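Local coordinates for possible adenyl cyclase-associated protein (Cryptosporidium parvum, PDB 2B0R) that probably binds and sequesters monomeric actin, as cyclase-associated proteins do, and so helps to control actin filament turnover, at residues A[141-146]-A[171-176]. Residues are numbered along the deposited sequence; the frame is centred on the assembly and turned at random.
Sequences NIYTSK and GDWKEL
Trp173 meets Tyr143 in a T-shaped aromatic stack. The tyrosine turns one edge to the indole, and its CD2 stands 3.6 Å above the plane, over the middle of the six-membered ring. The ring planes make an angle of 78°, with the tyrosine ring and six-membered indole ring centroids 4.9 Å apart. Both side chains leave their backbones pointing at the opposing segment, and each keeps CG anti to its own carbonyl carbon, beside the backbone N (chi1 -59° for Tyr143, -65° for Trp173). The two side chains cross at about a right angle. Further back on the tyrosine, CB packs 3.9 Å from CH2 of Trp173. The far rim of the indole then reaches the backbone carbonyl of Thr144, whose O lies at the indole edge, near the ring plane, 3.7 Å from CZ3 of Trp173.

This is the parallel beta-helix of the cyclase-associated protein C-terminal domain, close to the end of one of its sheets. Strand 161-166 lies between the two segments, parallel to 140-143, while 173-177 turns back antiparallel as the outermost strand within the chain. The aromatic pair therefore bridges over an intervening strand, whose Leu164 touches both Tyr143 and Glu175.

Lys174 NZ donates to Gly191 O of the second subunit, where Leu176 packs on Tyr186. At Glu175 the extended chain brings OE1 to 4.3 Å from Asn141 ND2, too far for a hydrogen bond. The amide's OD1 instead accepts from Asn162 ND2.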
loop_
_atom_site.group_PDB
_atom_site.type_symbol
_atom_site.label_atom_id
_atom_site.label_comp_id
_atom_site.label_asym_id
_atom_site.label_seq_id
_atom_site.Cartn_x
_atom_site.Cartn_y
_atom_site.Cartn_z
ATOM N N ASN A 141 -8.724 12.194 -2.092
ATOM C CA ASN A 141 -9.023 12.908 -3.319
ATOM C C ASN A 141 -8.247 14.221 -3.342
ATOM O O ASN A 141 -8.268 15.019 -2.386
ATOM C CB ASN A 141 -10.528 13.171 -3.434
ATOM C CG ASN A 141 -11.304 12.012 -4.112
ATOM O OD1 ASN A 141 -10.881 10.860 -4.121
ATOM N ND2 ASN A 141 -12.475 12.344 -4.661
ATOM N N ILE A 142 -7.557 14.435 -4.446
ATOM C CA ILE A 142 -6.715 15.602 -4.620
ATOM C C ILE A 142 -7.254 16.427 -5.749
ATOM O O ILE A 142 -7.317 15.947 -6.885
ATOM C CB ILE A 142 -5.247 15.182 -4.913
ATOM C CG1 ILE A 142 -4.655 14.520 -3.677
ATOM C CG2 ILE A 142 -4.430 16.377 -5.253
ATOM C CD1 ILE A 142 -3.413 13.740 -3.971
ATOM N N TYR A 143 -7.653 17.661 -5.433
ATOM C CA TYR A 143 -8.214 18.598 -6.430
ATOM C C TYR A 143 -7.178 19.626 -6.840
ATOM O O TYR A 143 -6.675 20.383 -5.993
ATOM C CB TYR A 143 -9.471 19.298 -5.902
ATOM C CG TYR A 143 -10.590 18.339 -5.521
ATOM C CD1 TYR A 143 -10.580 17.671 -4.292
ATOM C CD2 TYR A 143 -11.645 18.097 -6.385
ATOM C CE1 TYR A 143 -11.576 16.798 -3.962
ATOM C CE2 TYR A 143 -12.663 17.223 -6.045
ATOM C CZ TYR A 143 -12.621 16.587 -4.842
ATOM O OH TYR A 143 -13.626 15.722 -4.506
ATOM N N THR A 144 -6.843 19.648 -8.124
ATOM C CA THR A 144 -5.757 20.497 -8.563
ATOM C C THR A 144 -6.304 21.795 -9.106
ATOM O O THR A 144 -7.436 21.839 -9.538
ATOM C CB THR A 144 -4.875 19.813 -9.618
ATOM O OG1 THR A 144 -5.606 19.688 -10.823
ATOM C CG2 THR A 144 -4.476 18.433 -9.173
ATOM N N SER A 145 -5.500 22.853 -9.027
ATOM C CA SER A 145 -5.748 24.111 -9.717
ATOM C C SER A 145 -5.348 23.938 -11.174
ATOM O O SER A 145 -4.549 23.083 -11.482
ATOM C CB SER A 145 -4.899 25.207 -9.107
ATOM O OG SER A 145 -3.518 24.974 -9.383
ATOM N N LYS A 146 -5.921 24.749 -12.067
ATOM C CA LYS A 146 -5.515 24.779 -13.476
ATOM C C LYS A 146 -3.986 24.872 -13.534
ATOM O O LYS A 146 -3.341 24.091 -14.225
ATOM C CB LYS A 146 -6.178 25.966 -14.231
ATOM C CG LYS A 146 -7.509 25.648 -14.975
ATOM N N GLY A 171 -17.119 23.303 -11.216
ATOM C CA GLY A 171 -17.888 22.170 -10.709
ATOM C C GLY A 171 -17.658 20.909 -11.533
ATOM O O GLY A 171 -18.111 19.821 -11.158
ATOM N N ASP A 172 -16.990 21.050 -12.679
ATOM C CA ASP A 172 -16.568 19.884 -13.447
ATOM C C ASP A 172 -15.165 19.475 -13.018
ATOM O O ASP A 172 -14.257 20.323 -12.826
ATOM C CB ASP A 172 -16.570 20.138 -14.963
ATOM C CG ASP A 172 -17.976 20.353 -15.546
ATOM O OD1 ASP A 172 -19.005 19.999 -14.914
ATOM O OD2 ASP A 172 -18.025 20.890 -16.669
ATOM N N TRP A 173 -15.002 18.164 -12.878
ATOM C CA TRP A 173 -13.766 17.570 -12.483
ATOM C C TRP A 173 -13.553 16.346 -13.328
ATOM O O TRP A 173 -14.444 15.485 -13.425
ATOM C CB TRP A 173 -13.850 17.169 -11.032
ATOM C CG TRP A 173 -13.987 18.331 -10.134
ATOM C CD1 TRP A 173 -15.125 18.761 -9.525
ATOM C CD2 TRP A 173 -12.944 19.237 -9.739
ATOM N NE1 TRP A 173 -14.858 19.879 -8.762
ATOM C CE2 TRP A 173 -13.531 20.196 -8.879
ATOM C CE3 TRP A 173 -11.569 19.327 -10.021
ATOM C CZ2 TRP A 173 -12.802 21.234 -8.302
ATOM C CZ3 TRP A 173 -10.838 20.364 -9.453
ATOM C CH2 TRP A 173 -11.459 21.308 -8.601
ATOM N N LYS A 174 -12.387 16.270 -13.967
ATOM C CA LYS A 174 -11.951 15.033 -14.559
ATOM C C LYS A 174 -11.366 14.221 -13.396
ATOM O O LYS A 174 -10.438 14.675 -12.747
ATOM C CB LYS A 174 -10.906 15.302 -15.640
ATOM C CG LYS A 174 -10.719 14.136 -16.612
ATOM C CD LYS A 174 -9.592 14.380 -17.636
ATOM C CE LYS A 174 -9.492 13.173 -18.623
ATOM N NZ LYS A 174 -8.444 13.331 -19.712
ATOM N N GLU A 175 -11.947 13.054 -13.116
ATOM C CA GLU A 175 -11.463 12.141 -12.068
ATOM C C GLU A 175 -10.611 10.990 -12.634
ATOM O O GLU A 175 -11.085 10.210 -13.469
ATOM C CB GLU A 175 -12.642 11.552 -11.285
ATOM C CG GLU A 175 -12.256 10.964 -9.961
ATOM C CD GLU A 175 -13.394 10.296 -9.257
ATOM O OE1 GLU A 175 -14.015 10.933 -8.382
ATOM O OE2 GLU A 175 -13.676 9.128 -9.569
ATOM N N LEU A 176 -9.359 10.887 -12.162
ATOM C CA LEU A 176 -8.417 9.841 -12.602
ATOM C C LEU A 176 -7.827 9.096 -11.414
ATOM O O LEU A 176 -7.226 9.701 -10.512
ATOM C CB LEU A 176 -7.306 10.433 -13.473
ATOM C CG LEU A 176 -7.737 11.028 -14.830
ATOM C CD1 LEU A 176 -6.587 11.798 -15.470
ATOM C CD2 LEU A 176 -8.300 9.955 -15.767
#